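Local coordinates for protein ribose 5-phosphate isomerase, putative (Trypanosoma brucei brucei, PDB 6FXS) that probably interconverts ribose 5-phosphate and ribulose 5-phosphate, a sugar-phosphate isomerisation, at residues V25-D30 with P53-P58; A108-H113 with N126-G131; Y114-A119 with I144-Q149. All coordinates share one frame; numbering follows the deposited sequence.

In the fold
All three contacts belong to one alpha/beta fold with a five-stranded parallel sheet. Interaction 1 comes first along the chain and pairs strand 23-29 with the outermost strand 51-55. Interaction 2 pairs strand 127-131 with strand 107-109, at the other end of the sheet; the centres of interactions 1 and 2 are about 15 Å apart. Interaction 3 packs helix 113-121, the connection between the strands of interaction 2, against helix 137-149. Interactions 2 and 3 alternate along the chain, with centres about 8 Å apart, and they touch. Interaction 3 also meets interaction 1, through Leu148 and Val25. Interactions 1 and 2 thus pair the strands at the two ends of the sheet, and interaction 3 packs two helices on one face.

Interaction 1 of 3, residues V25-D30 with P53-P58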
ATOM      1  N   VAL B  25     -23.509  10.536  -7.640  1.00 24.29           N
ATOM      2  CA  VAL B  25     -22.195   9.910  -7.727  1.00 22.37           C
ATOM      3  C   VAL B  25     -22.233   9.031  -8.919  1.00 19.70           C
ATOM      4  O   VAL B  25     -22.862   7.994  -8.882  1.00 21.12           O
ATOM      5  CB  VAL B  25     -21.886   9.125  -6.439  1.00 21.72           C
ATOM      6  CG1 VAL B  25     -20.533   8.465  -6.547  1.00 22.81           C
ATOM      7  CG2 VAL B  25     -22.017   9.974  -5.194  1.00 22.48           C
ATOM      8  N   ALA B  26     -21.683   9.484 -10.039  1.00 18.17           N
ATOM      9  CA  ALA B  26     -21.644   8.674 -11.226  1.00 19.85           C
ATOM     10  C   ALA B  26     -20.516   7.639 -11.043  1.00 25.34           C
ATOM     11  O   ALA B  26     -19.401   8.005 -10.599  1.00 20.67           O
ATOM     12  CB  ALA B  26     -21.392   9.538 -12.462  1.00 20.30           C
ATOM     13  N   ILE B  27     -20.813   6.379 -11.360  1.00 23.38           N
ATOM     14  CA  ILE B  27     -19.914   5.258 -11.193  1.00 23.91           C
ATOM     15  C   ILE B  27     -19.729   4.557 -12.547  1.00 25.97           C
ATOM     16  O   ILE B  27     -20.717   4.255 -13.286  1.00 22.38           O
ATOM     17  CB  ILE B  27     -20.425   4.239 -10.172  1.00 24.73           C
ATOM     18  CG1 ILE B  27     -20.757   4.898  -8.875  1.00 25.44           C
ATOM     19  CG2 ILE B  27     -19.419   3.140  -9.946  1.00 26.58           C
ATOM     20  CD1 ILE B  27     -21.657   4.056  -7.996  1.00 27.47           C
ATOM     21  N   GLY B  28     -18.469   4.353 -12.923  1.00 19.22           N
ATOM     22  CA  GLY B  28     -18.106   3.664 -14.143  1.00 21.46           C
ATOM     23  C   GLY B  28     -17.046   2.629 -13.882  1.00 24.09           C
ATOM     24  O   GLY B  28     -16.218   2.774 -12.930  1.00 22.43           O
ATOM     25  N   ALA B  29     -17.034   1.595 -14.722  1.00 21.63           N
ATOM     26  CA  ALA B  29     -16.023   0.581 -14.668  1.00 21.99           C
ATOM     27  C   ALA B  29     -15.544   0.169 -16.039  1.00 25.13           C
ATOM     28  O   ALA B  29     -15.959   0.724 -17.062  1.00 26.36           O
ATOM     29  CB  ALA B  29     -16.486  -0.612 -13.853  1.00 21.33           C
ATOM     30  N   ASP B  30     -14.625  -0.797 -16.072  1.00 27.30           N
ATOM     31  CA  ASP B  30     -14.493  -1.615 -17.282  1.00 27.55           C
ATOM     32  C   ASP B  30     -14.866  -3.035 -16.928  1.00 26.74           C
ATOM     33  O   ASP B  30     -15.439  -3.307 -15.870  1.00 26.80           O
ATOM     34  CB  ASP B  30     -13.133  -1.416 -17.948  1.00 28.28           C
ATOM     35  CG  ASP B  30     -11.945  -2.029 -17.147  1.00 27.90           C
ATOM     36  OD1 ASP B  30     -12.103  -2.568 -16.053  1.00 23.77           O
ATOM     37  OD2 ASP B  30     -10.840  -1.976 -17.714  1.00 26.29           O
ATOM     38  N   PRO B  53     -26.050   6.860  -5.954  1.00 32.72           N
ATOM     39  CA  PRO B  53     -25.215   6.283  -6.991  1.00 30.17           C
ATOM     40  C   PRO B  53     -25.893   6.208  -8.324  1.00 33.26           C
ATOM     41  O   PRO B  53     -27.036   5.753  -8.388  1.00 40.30           O
ATOM     42  CB  PRO B  53     -24.946   4.863  -6.466  1.00 33.13           C
ATOM     43  CG  PRO B  53     -26.086   4.544  -5.547  1.00 36.50           C
ATOM     44  CD  PRO B  53     -26.570   5.846  -5.012  1.00 34.71           C
ATOM     45  N   VAL B  54     -25.186   6.567  -9.391  1.00 29.64           N
ATOM     46  CA  VAL B  54     -25.660   6.372 -10.725  1.00 27.77           C
ATOM     47  C   VAL B  54     -24.619   5.540 -11.480  1.00 28.14           C
ATOM     48  O   VAL B  54     -23.620   6.097 -12.042  1.00 24.42           O
ATOM     49  CB  VAL B  54     -25.859   7.751 -11.429  1.00 30.81           C
ATOM     50  CG1 VAL B  54     -26.497   7.581 -12.767  1.00 30.01           C
ATOM     51  CG2 VAL B  54     -26.611   8.764 -10.552  1.00 36.97           C
ATOM     52  N   TYR B  55     -24.804   4.225 -11.507  1.00 27.24           N
ATOM     53  CA  TYR B  55     -23.876   3.324 -12.233  1.00 29.42           C
ATOM     54  C   TYR B  55     -24.131   3.361 -13.734  1.00 30.32           C
ATOM     55  O   TYR B  55     -25.223   2.985 -14.145  1.00 35.41           O
ATOM     56  CB  TYR B  55     -24.009   1.879 -11.737  1.00 27.06           C
ATOM     57  CG  TYR B  55     -23.020   0.925 -12.413  1.00 27.05           C
ATOM     58  CD1 TYR B  55     -21.629   1.121 -12.258  1.00 26.68           C
ATOM     59  CD2 TYR B  55     -23.455  -0.205 -13.144  1.00 27.54           C
ATOM     60  CE1 TYR B  55     -20.707   0.288 -12.859  1.00 26.23           C
ATOM     61  CE2 TYR B  55     -22.553  -1.044 -13.755  1.00 28.30           C
ATOM     62  CZ  TYR B  55     -21.154  -0.810 -13.587  1.00 28.90           C
ATOM     63  OH  TYR B  55     -20.200  -1.597 -14.191  1.00 25.50           O
ATOM     64  N   ILE B  56     -23.157   3.778 -14.546  1.00 25.62           N
ATOM     65  CA  ILE B  56     -23.373   4.008 -15.940  1.00 29.89           C
ATOM     66  C   ILE B  56     -22.810   2.904 -16.817  1.00 30.61           C
ATOM     67  O   ILE B  56     -22.793   3.060 -18.024  1.00 30.82           O
ATOM     68  CB  ILE B  56     -22.882   5.396 -16.481  1.00 34.94           C
ATOM     69  CG1 ILE B  56     -21.397   5.652 -16.223  1.00 36.15           C
ATOM     70  CG2 ILE B  56     -23.704   6.570 -15.937  1.00 37.76           C
ATOM     71  CD1 ILE B  56     -20.421   4.777 -16.932  1.00 32.62           C
ATOM     72  N   GLY B  57     -22.312   1.828 -16.232  1.00 29.92           N
ATOM     73  CA  GLY B  57     -21.898   0.655 -17.021  1.00 30.73           C
ATOM     74  C   GLY B  57     -20.396   0.321 -16.838  1.00 31.80           C
ATOM     75  O   GLY B  57     -19.693   1.072 -16.111  1.00 26.98           O
ATOM     76  N   PRO B  58     -19.907  -0.793 -17.418  1.00 31.14           N
ATOM     77  CA  PRO B  58     -20.725  -1.704 -18.227  1.00 30.34           C
ATOM     78  C   PRO B  58     -21.652  -2.617 -17.426  1.00 29.84           C
ATOM     79  O   PRO B  58     -21.555  -2.796 -16.184  1.00 26.08           O
ATOM     80  CB  PRO B  58     -19.683  -2.511 -19.024  1.00 30.27           C
ATOM     81  CG  PRO B  58     -18.485  -2.585 -18.077  1.00 29.65           C
ATOM     82  CD  PRO B  58     -18.565  -1.390 -17.159  1.00 30.65           C
TER
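Ile27 has chi1 -53°, which sets CG1 beside its backbone N and CG2 beside its carbonyl carbon. Tyr55 sends its ring out anti to the backbone N (chi1 -177°). The ring edge thus comes to Ile27, whose CB lies in the ring plane. The two side chains cross at about a right angle, with Ile27 CG2 3.8 Å from Tyr55 CD1. The Ile27 side chain lies beside Pro53, with Ile27 CD1 3.7 Å from Pro53 CB. Helix 37-46 covers this face, with Ile40 on Ile27 and Val41 on Pro53. It is the crossover helix of the beta-alpha-beta unit.

The backbones pair as parallel strands. Val54 N donates to Val25 O, and Ile27 N donates to Val54 O at 2.9 Å. Ile56 N meets Ile27 O at 2.8 Å. Farther on, Ala29 N reaches Gly57 O at 3.0 Å.

The Tyr55 ring has Gly57 N over the centre of one face, and it stacks with His37. Tyr55 OH donates to a lone pair of Pro58 O at 2.7 Å. The peptide before Pro58 is cis, and Pro58 CD lies 3.4 Å from Ala29 O. The phenol is therefore held at its edge, face and hydroxyl, which should limit its movement.

Interaction 2 of 3, residues A108-H113 with N126-G131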
ATOM      1  N   ALA B 108      -8.415  11.579  -8.875  1.00 13.63           N
ATOM      2  CA  ALA B 108      -7.436  11.083  -7.956  1.00 16.37           C
ATOM      3  C   ALA B 108      -7.448   9.545  -7.857  1.00 15.49           C
ATOM      4  O   ALA B 108      -8.406   8.950  -7.413  1.00 14.15           O
ATOM      5  CB  ALA B 108      -7.667  11.647  -6.582  1.00 15.10           C
ATOM      6  N   LEU B 109      -6.313   8.946  -8.183  1.00 15.70           N
ATOM      7  CA  LEU B 109      -6.048   7.510  -7.863  1.00 15.35           C
ATOM      8  C   LEU B 109      -5.763   7.390  -6.395  1.00 15.71           C
ATOM      9  O   LEU B 109      -4.778   7.960  -5.922  1.00 15.87           O
ATOM     10  CB  LEU B 109      -4.861   6.985  -8.711  1.00 17.42           C
ATOM     11  CG  LEU B 109      -4.930   5.423  -8.705  1.00 22.00           C
ATOM     12  CD1 LEU B 109      -4.130   4.998  -9.871  1.00 25.97           C
ATOM     13  CD2 LEU B 109      -4.300   4.845  -7.408  1.00 25.17           C
ATOM     14  N   CYS B 110      -6.620   6.682  -5.648  1.00 13.92           N
ATOM     15  CA  CYS B 110      -6.462   6.497  -4.211  1.00 14.61           C
ATOM     16  C   CYS B 110      -6.361   5.040  -3.876  1.00 15.09           C
ATOM     17  O   CYS B 110      -7.042   4.197  -4.490  1.00 14.88           O
ATOM     18  CB  CYS B 110      -7.660   7.120  -3.437  1.00 14.14           C
ATOM     19  SG  CYS B 110      -7.806   8.905  -3.715  1.00 16.03           S
ATOM     20  N   PHE B 111      -5.534   4.737  -2.873  1.00 14.42           N
ATOM     21  CA  PHE B 111      -5.272   3.398  -2.448  1.00 14.34           C
ATOM     22  C   PHE B 111      -5.273   3.180  -0.980  1.00 13.87           C
ATOM     23  O   PHE B 111      -5.034   2.079  -0.536  1.00 17.17           O
ATOM     24  CB  PHE B 111      -3.941   2.923  -3.101  1.00 15.03           C
ATOM     25  CG  PHE B 111      -2.734   3.698  -2.682  1.00 15.37           C
ATOM     26  CD1 PHE B 111      -2.103   3.388  -1.458  1.00 15.83           C
ATOM     27  CD2 PHE B 111      -2.295   4.807  -3.420  1.00 14.40           C
ATOM     28  CE1 PHE B 111      -0.951   4.105  -1.058  1.00 15.69           C
ATOM     29  CE2 PHE B 111      -1.149   5.517  -3.011  1.00 15.19           C
ATOM     30  CZ  PHE B 111      -0.491   5.167  -1.848  1.00 14.76           C
ATOM     31  N   ASP B 112      -5.647   4.180  -0.211  1.00 13.00           N
ATOM     32  CA  ASP B 112      -5.716   4.049   1.231  1.00 14.81           C
ATOM     33  C   ASP B 112      -6.471   5.234   1.825  1.00 13.23           C
ATOM     34  O   ASP B 112      -6.887   6.139   1.082  1.00 14.96           O
ATOM     35  CB  ASP B 112      -4.287   3.852   1.884  1.00 13.83           C
ATOM     36  CG  ASP B 112      -3.489   5.169   2.001  1.00 16.63           C
ATOM     37  OD1 ASP B 112      -3.722   6.089   1.172  1.00 18.26           O
ATOM     38  OD2 ASP B 112      -2.569   5.250   2.909  1.00 17.85           O
ATOM     39  N   HIS B 113      -6.634   5.247   3.139  1.00 15.08           N
ATOM     40  CA  HIS B 113      -7.327   6.358   3.810  1.00 14.00           C
ATOM     41  C   HIS B 113      -6.673   7.708   3.571  1.00 14.51           C
ATOM     42  O   HIS B 113      -7.332   8.679   3.222  1.00 14.13           O
ATOM     43  CB  HIS B 113      -7.472   6.022   5.276  1.00 14.83           C
ATOM     44  CG  HIS B 113      -8.230   7.026   6.089  1.00 17.18           C
ATOM     45  ND1 HIS B 113      -7.600   7.980   6.858  1.00 17.05           N
ATOM     46  CD2 HIS B 113      -9.572   7.217   6.261  1.00 17.61           C
ATOM     47  CE1 HIS B 113      -8.523   8.675   7.525  1.00 17.95           C
ATOM     48  NE2 HIS B 113      -9.729   8.250   7.154  1.00 17.30           N
ATOM     49  N   ASN B 126     -12.746  15.570  -7.681  1.00 17.28           N
ATOM     50  CA  ASN B 126     -14.153  15.291  -8.027  1.00 18.91           C
ATOM     51  C   ASN B 126     -14.414  13.883  -8.655  1.00 18.46           C
ATOM     52  O   ASN B 126     -15.565  13.523  -8.886  1.00 17.86           O
ATOM     53  CB  ASN B 126     -14.774  16.479  -8.837  1.00 18.51           C
ATOM     54  CG  ASN B 126     -13.992  16.878 -10.042  1.00 18.54           C
ATOM     55  OD1 ASN B 126     -13.119  16.118 -10.556  1.00 18.28           O
ATOM     56  ND2 ASN B 126     -14.314  18.059 -10.574  1.00 17.07           N
ATOM     57  N   VAL B 127     -13.359  13.107  -8.956  1.00 16.40           N
ATOM     58  CA  VAL B 127     -13.426  11.751  -9.394  1.00 16.71           C
ATOM     59  C   VAL B 127     -12.329  10.943  -8.613  1.00 17.05           C
ATOM     60  O   VAL B 127     -11.198  11.417  -8.492  1.00 15.78           O
ATOM     61  CB  VAL B 127     -13.173  11.622 -10.916  1.00 18.31           C
ATOM     62  CG1 VAL B 127     -13.195  10.173 -11.374  1.00 18.31           C
ATOM     63  CG2 VAL B 127     -14.184  12.463 -11.698  1.00 19.28           C
ATOM     64  N   VAL B 128     -12.715   9.838  -7.987  1.00 16.02           N
ATOM     65  CA  VAL B 128     -11.783   8.901  -7.355  1.00 20.45           C
ATOM     66  C   VAL B 128     -11.591   7.682  -8.272  1.00 20.72           C
ATOM     67  O   VAL B 128     -12.580   7.122  -8.790  1.00 19.13           O
ATOM     68  CB  VAL B 128     -12.226   8.497  -5.947  1.00 17.92           C
ATOM     69  CG1 VAL B 128     -13.576   7.790  -5.946  1.00 21.08           C
ATOM     70  CG2 VAL B 128     -11.159   7.641  -5.282  1.00 16.94           C
ATOM     71  N   CYS B 129     -10.339   7.265  -8.488  1.00 18.30           N
ATOM     72  CA  CYS B 129     -10.076   6.131  -9.362  1.00 16.56           C
ATOM     73  C   CYS B 129      -9.466   5.035  -8.523  1.00 18.55           C
ATOM     74  O   CYS B 129      -8.614   5.306  -7.586  1.00 15.52           O
ATOM     75  CB  CYS B 129      -9.128   6.551 -10.475  1.00 17.38           C
ATOM     76  SG  CYS B 129      -9.701   7.918 -11.494  1.00 21.13           S
ATOM     77  N   LEU B 130      -9.960   3.821  -8.754  1.00 15.60           N
ATOM     78  CA  LEU B 130      -9.702   2.651  -7.905  1.00 16.60           C
ATOM     79  C   LEU B 130      -9.281   1.441  -8.713  1.00 15.78           C
ATOM     80  O   LEU B 130      -9.703   1.297  -9.904  1.00 16.07           O
ATOM     81  CB  LEU B 130     -10.954   2.298  -7.160  1.00 18.94           C
ATOM     82  CG  LEU B 130     -11.535   3.477  -6.340  1.00 20.38           C
ATOM     83  CD1 LEU B 130     -12.873   3.019  -5.814  1.00 21.33           C
ATOM     84  CD2 LEU B 130     -10.615   3.782  -5.199  1.00 20.37           C
ATOM     85  N   GLY B 131      -8.483   0.583  -8.081  1.00 16.12           N
ATOM     86  CA  GLY B 131      -8.039  -0.668  -8.702  1.00 16.33           C
ATOM     87  C   GLY B 131      -8.660  -1.870  -8.028  1.00 17.72           C
ATOM     88  O   GLY B 131      -8.394  -2.139  -6.842  1.00 17.49           O
TER
HETATM   89  O   HOH W   1      -6.978   1.583  -5.702  1.00 16.36           O
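Ala108 and Cys129 are at the centre of a short parallel strand pairing made by three backbone hydrogen bonds. Ala108 N donates to Val127 O at 2.8 Å. Ala108 O accepts from Cys129 N, also at 2.8 Å. Cys110 N then donates to Cys129 O at 3.1 Å. Two CA-H...O contacts add to the pairing: Val128 CA lies 3.4 Å from Ala108 O, and Leu109 CA approaches Cys129 O.

A water continues the link where the strands part. It donates to Cys110 O at 2.9 Å and accepts from Gly131 N at 3.0 Å.

These strands belong to a beta-alpha-beta unit, in which helix 113-121 connects strand 107-109 to strand 127-131. Asp112 is the N-cap of that helix.

The apolar contacts are few. With chi1 at 61°, Val128 CG1 sits between the backbone N and the carbonyl carbon, which leaves CG2 anti to that N. Val128 CG2 meets Cys110 SG at 3.9 Å. Leu130 has its CB turned away, yet Leu130 CD2 comes back to 3.7 Å from Cys110 O. On the sheet face of Leu109 and Cys129, Leu109 packs against Ile93, and Cys129 against Met95 and Ser96, all of helix 93-100.

Leu109 also packs on an apolar side chain of a neighbouring subunit, where Phe111 stacks on an aromatic ring, and His113 ND1 is hydrogen-bonded to an acidic side chain of another subunit.

Interaction 3 of 3, residues Y114-A119 with I144-Q149; sequences YTAVMA and IMTFLQ
Ala116 and Thr146 meet where two nearly parallel helices pass each other. The segment axes come within 8.3 Å and cross at -17°. The nearest CA atoms are those of Ala116 and Phe147, 5.3 Å apart. The small side chain of Ala116 suits this close approach.

The methyl contacts gather round Thr146. Its chi1 of -59° puts OG1 beside the backbone N and so CG2 anti to it, facing the other helix. There Thr146 CG2 meets Ala116 CB at 3.9 Å. Thr146 CG2 also touches Val117 CG2 at 3.5 Å, although the CB of Val117 is directed away; the two side chains cross obliquely. The same torsion turns OG1 back along its own helix. The methyl thus faces the other helix while OG1 is hydrogen-bonded to Glu142 O.

The aromatic contact is with Phe147. Its ring presents an edge to Ala119, with Ala119 CB 3.9 Å from Phe147 CE1 and near the ring plane. Phe147 CD1 also lies 4.0 Å from Ala116 O.

Within the helices, Met118 N donates to Tyr114 O and Leu148 N to Ile144 O.

Both helices lie on the sheet face that carries Ala108 and Val128. Phe147 reaches down to Val128 and Val84, while Ala119 rests on Ala108. Beyond, Ile144 and Leu148 pack against helix 37-46. Helix 137-149 therefore lies between helix 113-121 and helix 37-46.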
ATOM      1  N   TYR B 114      -5.336   7.742   3.690  1.00 13.80           N
ATOM      2  CA  TYR B 114      -4.571   8.953   3.611  1.00 13.37           C
ATOM      3  C   TYR B 114      -4.764   9.570   2.277  1.00 13.22           C
ATOM      4  O   TYR B 114      -5.060  10.783   2.214  1.00 12.91           O
ATOM      5  CB  TYR B 114      -3.073   8.748   3.960  1.00 12.87           C
ATOM      6  CG  TYR B 114      -2.305  10.032   3.845  1.00 14.43           C
ATOM      7  CD1 TYR B 114      -2.197  10.947   4.918  1.00 14.01           C
ATOM      8  CD2 TYR B 114      -1.614  10.315   2.659  1.00 14.86           C
ATOM      9  CE1 TYR B 114      -1.458  12.172   4.759  1.00 14.92           C
ATOM     10  CE2 TYR B 114      -0.895  11.459   2.520  1.00 14.63           C
ATOM     11  CZ  TYR B 114      -0.811  12.377   3.575  1.00 14.22           C
ATOM     12  OH  TYR B 114      -0.044  13.501   3.316  1.00 16.15           O
ATOM     13  N   THR B 115      -4.597   8.789   1.202  1.00 12.77           N
ATOM     14  CA  THR B 115      -4.674   9.373  -0.099  1.00 12.88           C
ATOM     15  C   THR B 115      -6.112   9.846  -0.392  1.00 13.53           C
ATOM     16  O   THR B 115      -6.335  10.903  -1.023  1.00 13.89           O
ATOM     17  CB  THR B 115      -4.182   8.426  -1.216  1.00 13.88           C
ATOM     18  OG1 THR B 115      -4.787   7.122  -1.081  1.00 15.88           O
ATOM     19  CG2 THR B 115      -2.682   8.349  -1.152  1.00 15.15           C
ATOM     20  N   ALA B 116      -7.084   9.101   0.106  1.00 13.33           N
ATOM     21  CA  ALA B 116      -8.456   9.529  -0.045  1.00 14.03           C
ATOM     22  C   ALA B 116      -8.777  10.855   0.632  1.00 13.90           C
ATOM     23  O   ALA B 116      -9.430  11.688   0.043  1.00 13.57           O
ATOM     24  CB  ALA B 116      -9.411   8.446   0.486  1.00 13.39           C
ATOM     25  N   VAL B 117      -8.265  11.064   1.850  1.00 15.66           N
ATOM     26  CA  VAL B 117      -8.348  12.344   2.575  1.00 14.26           C
ATOM     27  C   VAL B 117      -7.688  13.470   1.788  1.00 17.05           C
ATOM     28  O   VAL B 117      -8.300  14.534   1.560  1.00 15.34           O
ATOM     29  CB  VAL B 117      -7.762  12.237   4.003  1.00 15.52           C
ATOM     30  CG1 VAL B 117      -7.723  13.566   4.704  1.00 16.58           C
ATOM     31  CG2 VAL B 117      -8.605  11.325   4.887  1.00 15.04           C
ATOM     32  N   MET B 118      -6.431  13.253   1.413  1.00 14.31           N
ATOM     33  CA  MET B 118      -5.668  14.337   0.817  1.00 14.98           C
ATOM     34  C   MET B 118      -6.173  14.712  -0.604  1.00 14.36           C
ATOM     35  O   MET B 118      -6.082  15.871  -0.987  1.00 12.92           O
ATOM     36  CB  MET B 118      -4.188  14.036   0.784  1.00 15.80           C
ATOM     37  CG  MET B 118      -3.550  13.822   2.217  1.00 18.22           C
ATOM     38  SD  MET B 118      -4.069  15.053   3.472  1.00 19.94           S
ATOM     39  CE  MET B 118      -3.072  16.347   2.793  1.00 23.02           C
ATOM     40  N   ALA B 119      -6.683  13.726  -1.347  1.00 13.55           N
ATOM     41  CA  ALA B 119      -7.241  14.010  -2.680  1.00 14.56           C
ATOM     42  C   ALA B 119      -8.349  15.053  -2.539  1.00 13.18           C
ATOM     43  O   ALA B 119      -8.527  15.927  -3.391  1.00 11.57           O
ATOM     44  CB  ALA B 119      -7.847  12.768  -3.285  1.00 14.29           C
ATOM     45  N   ILE B 144     -13.885   4.983  -0.579  1.00 17.11           N
ATOM     46  CA  ILE B 144     -15.106   5.581  -1.127  1.00 17.20           C
ATOM     47  C   ILE B 144     -15.846   6.416  -0.073  1.00 15.23           C
ATOM     48  O   ILE B 144     -16.179   7.601  -0.282  1.00 16.44           O
ATOM     49  CB  ILE B 144     -15.991   4.482  -1.783  1.00 16.95           C
ATOM     50  CG1 ILE B 144     -15.389   4.108  -3.128  1.00 18.25           C
ATOM     51  CG2 ILE B 144     -17.437   4.968  -1.941  1.00 17.62           C
ATOM     52  CD1 ILE B 144     -15.807   2.742  -3.615  1.00 18.42           C
ATOM     53  N   MET B 145     -15.974   5.844   1.094  1.00 17.00           N
ATOM     54  CA  MET B 145     -16.660   6.557   2.187  1.00 19.16           C
ATOM     55  C   MET B 145     -15.909   7.821   2.552  1.00 20.88           C
ATOM     56  O   MET B 145     -16.532   8.896   2.797  1.00 18.69           O
ATOM     57  CB  MET B 145     -16.903   5.655   3.408  1.00 19.68           C
ATOM     58  CG  MET B 145     -17.875   4.506   3.050  1.00 21.62           C
ATOM     59  SD  MET B 145     -18.210   3.351   4.390  1.00 23.33           S
ATOM     60  CE  MET B 145     -19.085   4.401   5.573  1.00 25.00           C
ATOM     61  N   THR B 146     -14.573   7.694   2.614  1.00 18.68           N
ATOM     62  CA  THR B 146     -13.729   8.810   3.021  1.00 18.05           C
ATOM     63  C   THR B 146     -13.791   9.884   1.914  1.00 16.02           C
ATOM     64  O   THR B 146     -13.908  11.073   2.173  1.00 15.54           O
ATOM     65  CB  THR B 146     -12.259   8.326   3.263  1.00 18.11           C
ATOM     66  OG1 THR B 146     -12.295   7.342   4.274  1.00 15.95           O
ATOM     67  CG2 THR B 146     -11.353   9.433   3.715  1.00 17.01           C
ATOM     68  N   PHE B 147     -13.659   9.444   0.669  1.00 14.73           N
ATOM     69  CA  PHE B 147     -13.652  10.385  -0.428  1.00 15.40           C
ATOM     70  C   PHE B 147     -14.967  11.220  -0.438  1.00 16.68           C
ATOM     71  O   PHE B 147     -14.990  12.413  -0.711  1.00 18.38           O
ATOM     72  CB  PHE B 147     -13.454   9.632  -1.744  1.00 15.43           C
ATOM     73  CG  PHE B 147     -13.135  10.500  -2.903  1.00 16.21           C
ATOM     74  CD1 PHE B 147     -11.818  10.918  -3.132  1.00 15.84           C
ATOM     75  CD2 PHE B 147     -14.120  10.944  -3.751  1.00 17.03           C
ATOM     76  CE1 PHE B 147     -11.491  11.637  -4.238  1.00 15.87           C
ATOM     77  CE2 PHE B 147     -13.802  11.736  -4.866  1.00 17.06           C
ATOM     78  CZ  PHE B 147     -12.502  12.097  -5.112  1.00 16.71           C
ATOM     79  N   LEU B 148     -16.077  10.545  -0.196  1.00 19.76           N
ATOM     80  CA  LEU B 148     -17.405  11.205  -0.279  1.00 18.78           C
ATOM     81  C   LEU B 148     -17.646  12.083   0.910  1.00 18.82           C
ATOM     82  O   LEU B 148     -18.294  13.116   0.745  1.00 18.80           O
ATOM     83  CB  LEU B 148     -18.513  10.171  -0.364  1.00 19.26           C
ATOM     84  CG  LEU B 148     -18.570   9.387  -1.674  1.00 20.02           C
ATOM     85  CD1 LEU B 148     -19.597   8.264  -1.640  1.00 21.43           C
ATOM     86  CD2 LEU B 148     -18.789  10.306  -2.833  1.00 22.85           C
ATOM     87  N   GLN B 149     -17.115  11.712   2.075  1.00 17.98           N
ATOM     88  CA  GLN B 149     -17.411  12.425   3.308  1.00 19.51           C
ATOM     89  C   GLN B 149     -16.429  13.569   3.606  1.00 22.16           C
ATOM     90  O   GLN B 149     -16.749  14.498   4.392  1.00 19.93           O
ATOM     91  CB  GLN B 149     -17.411  11.476   4.492  1.00 20.99           C
ATOM     92  CG  GLN B 149     -18.616  10.577   4.553  1.00 22.75           C
ATOM     93  CD  GLN B 149     -18.499   9.638   5.718  1.00 26.08           C
ATOM     94  OE1 GLN B 149     -17.546   9.713   6.527  1.00 24.44           O
ATOM     95  NE2 GLN B 149     -19.379   8.706   5.771  1.00 25.66           N
TER